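Local atomic coordinates of putative glucoamylase (Bacteroides caccae ATCC 43185, PDB entry 4QT9), a protein that probably hydrolyses alpha-glucosidic bonds as a putative glucoamylase, and is built as an alpha/alpha toroid. Residues Asp272-Lys277 with Leu409-Phe414. Residues are numbered along the deposited sequence; the frame is centred on the assembly and turned at random.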
ATOM      1  N   ASP A 272      10.163   7.860  -0.901  1.00 24.56           N
ATOM      2  CA  ASP A 272       9.907   9.232  -0.477  1.00 23.52           C
ATOM      3  C   ASP A 272       9.504  10.116  -1.698  1.00 25.04           C
ATOM      4  O   ASP A 272      10.335  10.335  -2.589  1.00 21.17           O
ATOM      5  CB  ASP A 272      11.171   9.769   0.232  1.00 25.16           C
ATOM      6  CG  ASP A 272      11.070  11.114   0.922  1.00 37.37           C
ATOM      7  OD1 ASP A 272      10.031  11.798   0.763  1.00 36.72           O
ATOM      8  OD2 ASP A 272      12.059  11.520   1.572  1.00 50.66           O
ATOM      9  N   PRO A 273       8.245  10.640  -1.773  1.00 22.10           N
ATOM     10  CA  PRO A 273       7.882  11.468  -2.953  1.00 20.79           C
ATOM     11  C   PRO A 273       8.463  12.868  -2.916  1.00 26.20           C
ATOM     12  O   PRO A 273       8.539  13.509  -3.974  1.00 27.69           O
ATOM     13  CB  PRO A 273       6.351  11.528  -2.915  1.00 22.56           C
ATOM     14  CG  PRO A 273       5.982  11.267  -1.485  1.00 26.72           C
ATOM     15  CD  PRO A 273       7.111  10.477  -0.842  1.00 22.56           C
ATOM     16  N   VAL A 274       8.868  13.361  -1.724  1.00 22.51           N
ATOM     17  CA  VAL A 274       9.362  14.739  -1.584  1.00 24.38           C
ATOM     18  C   VAL A 274      10.666  14.951  -2.413  1.00 31.24           C
ATOM     19  O   VAL A 274      11.677  14.285  -2.193  1.00 31.88           O
ATOM     20  CB  VAL A 274       9.513  15.193  -0.109  1.00 28.13           C
ATOM     21  CG1 VAL A 274      10.000  16.650  -0.029  1.00 29.09           C
ATOM     22  CG2 VAL A 274       8.184  15.022   0.652  1.00 26.64           C
ATOM     23  N   GLY A 275      10.573  15.827  -3.400  1.00 27.57           N
ATOM     24  CA  GLY A 275      11.681  16.146  -4.295  1.00 28.38           C
ATOM     25  C   GLY A 275      12.010  15.068  -5.310  1.00 30.61           C
ATOM     26  O   GLY A 275      13.008  15.186  -6.012  1.00 30.96           O
ATOM     27  N   LEU A 276      11.173  14.021  -5.414  1.00 26.06           N
ATOM     28  CA  LEU A 276      11.382  12.913  -6.343  1.00 25.32           C
ATOM     29  C   LEU A 276      10.963  13.327  -7.747  1.00 29.48           C
ATOM     30  O   LEU A 276       9.856  13.813  -7.961  1.00 26.39           O
ATOM     31  CB  LEU A 276      10.640  11.638  -5.892  1.00 24.39           C
ATOM     32  CG  LEU A 276      10.931  10.332  -6.684  1.00 27.56           C
ATOM     33  CD1 LEU A 276      12.306   9.785  -6.355  1.00 27.34           C
ATOM     34  CD2 LEU A 276       9.860   9.234  -6.391  1.00 26.92           C
ATOM     35  N   LYS A 277      11.864  13.116  -8.706  1.00 27.56           N
ATOM     36  CA  LYS A 277      11.617  13.433 -10.101  1.00 28.33           C
ATOM     37  C   LYS A 277      12.322  12.443 -11.005  1.00 33.71           C
ATOM     38  O   LYS A 277      13.294  11.804 -10.598  1.00 34.95           O
ATOM     39  CB  LYS A 277      12.061  14.872 -10.431  1.00 30.83           C
ATOM     40  CG  LYS A 277      13.569  15.089 -10.488  1.00 44.33           C
ATOM     41  CD  LYS A 277      13.972  16.560 -10.380  1.00 58.76           C
ATOM     42  CE  LYS A 277      14.099  17.031  -8.945  1.00 77.83           C
ATOM     43  NZ  LYS A 277      15.155  16.291  -8.202  1.00 87.68           N
ATOM     44  N   LEU A 409      10.005   8.438   9.214  1.00 24.40           N
ATOM     45  CA  LEU A 409      10.660   7.174   9.562  1.00 24.98           C
ATOM     46  C   LEU A 409      10.689   6.135   8.423  1.00 28.57           C
ATOM     47  O   LEU A 409      11.776   5.643   8.110  1.00 29.97           O
ATOM     48  CB  LEU A 409      10.043   6.530  10.822  1.00 25.26           C
ATOM     49  CG  LEU A 409      10.670   5.186  11.242  1.00 30.74           C
ATOM     50  CD1 LEU A 409      12.102   5.350  11.717  1.00 31.12           C
ATOM     51  CD2 LEU A 409       9.820   4.485  12.282  1.00 33.75           C
ATOM     52  N   LEU A 410       9.536   5.781   7.821  1.00 21.73           N
ATOM     53  CA  LEU A 410       9.562   4.729   6.801  1.00 20.92           C
ATOM     54  C   LEU A 410      10.282   5.187   5.544  1.00 26.63           C
ATOM     55  O   LEU A 410      11.031   4.392   4.957  1.00 26.49           O
ATOM     56  CB  LEU A 410       8.169   4.168   6.486  1.00 20.15           C
ATOM     57  CG  LEU A 410       7.480   3.360   7.596  1.00 23.17           C
ATOM     58  CD1 LEU A 410       8.381   2.240   8.163  1.00 22.75           C
ATOM     59  CD2 LEU A 410       6.918   4.258   8.703  1.00 23.11           C
ATOM     60  N   TRP A 411      10.151   6.491   5.185  1.00 22.84           N
ATOM     61  CA  TRP A 411      10.902   7.012   4.047  1.00 22.22           C
ATOM     62  C   TRP A 411      12.420   6.981   4.325  1.00 26.58           C
ATOM     63  O   TRP A 411      13.171   6.604   3.435  1.00 24.28           O
ATOM     64  CB  TRP A 411      10.493   8.436   3.709  1.00 20.72           C
ATOM     65  CG  TRP A 411       9.088   8.642   3.241  1.00 21.29           C
ATOM     66  CD1 TRP A 411       8.345   7.809   2.452  1.00 23.29           C
ATOM     67  CD2 TRP A 411       8.342   9.860   3.350  1.00 21.58           C
ATOM     68  NE1 TRP A 411       7.124   8.383   2.181  1.00 22.31           N
ATOM     69  CE2 TRP A 411       7.103   9.651   2.704  1.00 24.67           C
ATOM     70  CE3 TRP A 411       8.584  11.095   3.971  1.00 23.24           C
ATOM     71  CZ2 TRP A 411       6.122  10.642   2.641  1.00 24.41           C
ATOM     72  CZ3 TRP A 411       7.629  12.089   3.869  1.00 25.03           C
ATOM     73  CH2 TRP A 411       6.403  11.851   3.238  1.00 25.22           C
ATOM     74  N   LYS A 412      12.869   7.403   5.532  1.00 25.76           N
ATOM     75  CA  LYS A 412      14.308   7.418   5.862  1.00 26.86           C
ATOM     76  C   LYS A 412      14.893   6.012   5.745  1.00 30.90           C
ATOM     77  O   LYS A 412      15.929   5.844   5.133  1.00 31.03           O
ATOM     78  CB  LYS A 412      14.587   7.964   7.289  1.00 31.17           C
ATOM     79  CG  LYS A 412      14.027   9.349   7.608  1.00 53.48           C
ATOM     80  CD  LYS A 412      15.065  10.468   7.578  1.00 65.72           C
ATOM     81  CE  LYS A 412      14.679  11.622   8.480  1.00 70.63           C
ATOM     82  NZ  LYS A 412      13.552  12.425   7.941  1.00 76.81           N
ATOM     83  N   LEU A 413      14.206   5.003   6.314  1.00 26.75           N
ATOM     84  CA  LEU A 413      14.689   3.629   6.325  1.00 25.44           C
ATOM     85  C   LEU A 413      14.781   3.045   4.906  1.00 30.58           C
ATOM     86  O   LEU A 413      15.880   2.650   4.485  1.00 30.00           O
ATOM     87  CB  LEU A 413      13.810   2.754   7.226  1.00 23.91           C
ATOM     88  CG  LEU A 413      13.838   3.078   8.716  1.00 27.64           C
ATOM     89  CD1 LEU A 413      12.736   2.336   9.432  1.00 27.76           C
ATOM     90  CD2 LEU A 413      15.197   2.773   9.332  1.00 27.26           C
ATOM     91  N   PHE A 414      13.657   3.077   4.151  1.00 25.21           N
ATOM     92  CA  PHE A 414      13.599   2.547   2.788  1.00 23.60           C
ATOM     93  C   PHE A 414      14.580   3.256   1.833  1.00 25.88           C
ATOM     94  O   PHE A 414      15.223   2.578   1.031  1.00 25.38           O
ATOM     95  CB  PHE A 414      12.164   2.634   2.233  1.00 24.38           C
ATOM     96  CG  PHE A 414      11.997   2.024   0.854  1.00 23.63           C
ATOM     97  CD1 PHE A 414      11.831   0.652   0.699  1.00 24.46           C
ATOM     98  CD2 PHE A 414      12.051   2.817  -0.288  1.00 23.11           C
ATOM     99  CE1 PHE A 414      11.659   0.097  -0.568  1.00 24.73           C
ATOM    100  CE2 PHE A 414      11.879   2.260  -1.548  1.00 25.81           C
ATOM    101  CZ  PHE A 414      11.702   0.900  -1.681  1.00 24.60           C
TER
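An Asx turn at Asp-272, running straight into a type II beta turn from Pro-273 to Leu-276, is laid against one face of the indole of Trp-411. The CA of Asp-272 stands 3.8 Å from the centroid of the five-membered ring, 17° off its normal, a CH-pi contact over the face. Further along the same face the carboxylate runs nearly parallel to the indole, its plane 5° from the ring's, overlapping it through Asp-272 OD1, 3.6 Å from Trp-411 CE3. OD1 is placed there, over the rim of the six-membered ring, by a chi1 of -172°, which sets CG anti to the backbone N, while OD2 lies out toward the CB of Trp-411. Asp-272 OD1 also accepts from Val-274 N at 3.2 Å, the N-H coming in tilted from the carboxylate plane; this bond helps to hold the group in that rotation. Pro-273 adds its CD, 3.6 Å from Trp-411 CZ2, and Val-274 CG2 comes more loosely to Trp-411 CZ3. In the alpha/alpha toroid the contact ties the connection leading into strand 276-277 to the short helix 409-415, which packs on helices 392-406 and 67-83. No hydrogen bond joins the two segments; the indole is instead anchored through NE1 to the carbonyl oxygen of Phe-268, and it also touches Val-349. An alanine in place of Trp-411 would probably leave the Asp-272 carboxylate and the Pro-273 ring without the surface they rest on, and the Phe-268 carbonyl without the NE1 donor. Beyond Pro-273, whose ring also meets Tyr-350, the beta turn is closed by Leu-276 N bonding to Pro-273 O at 3.0 Å.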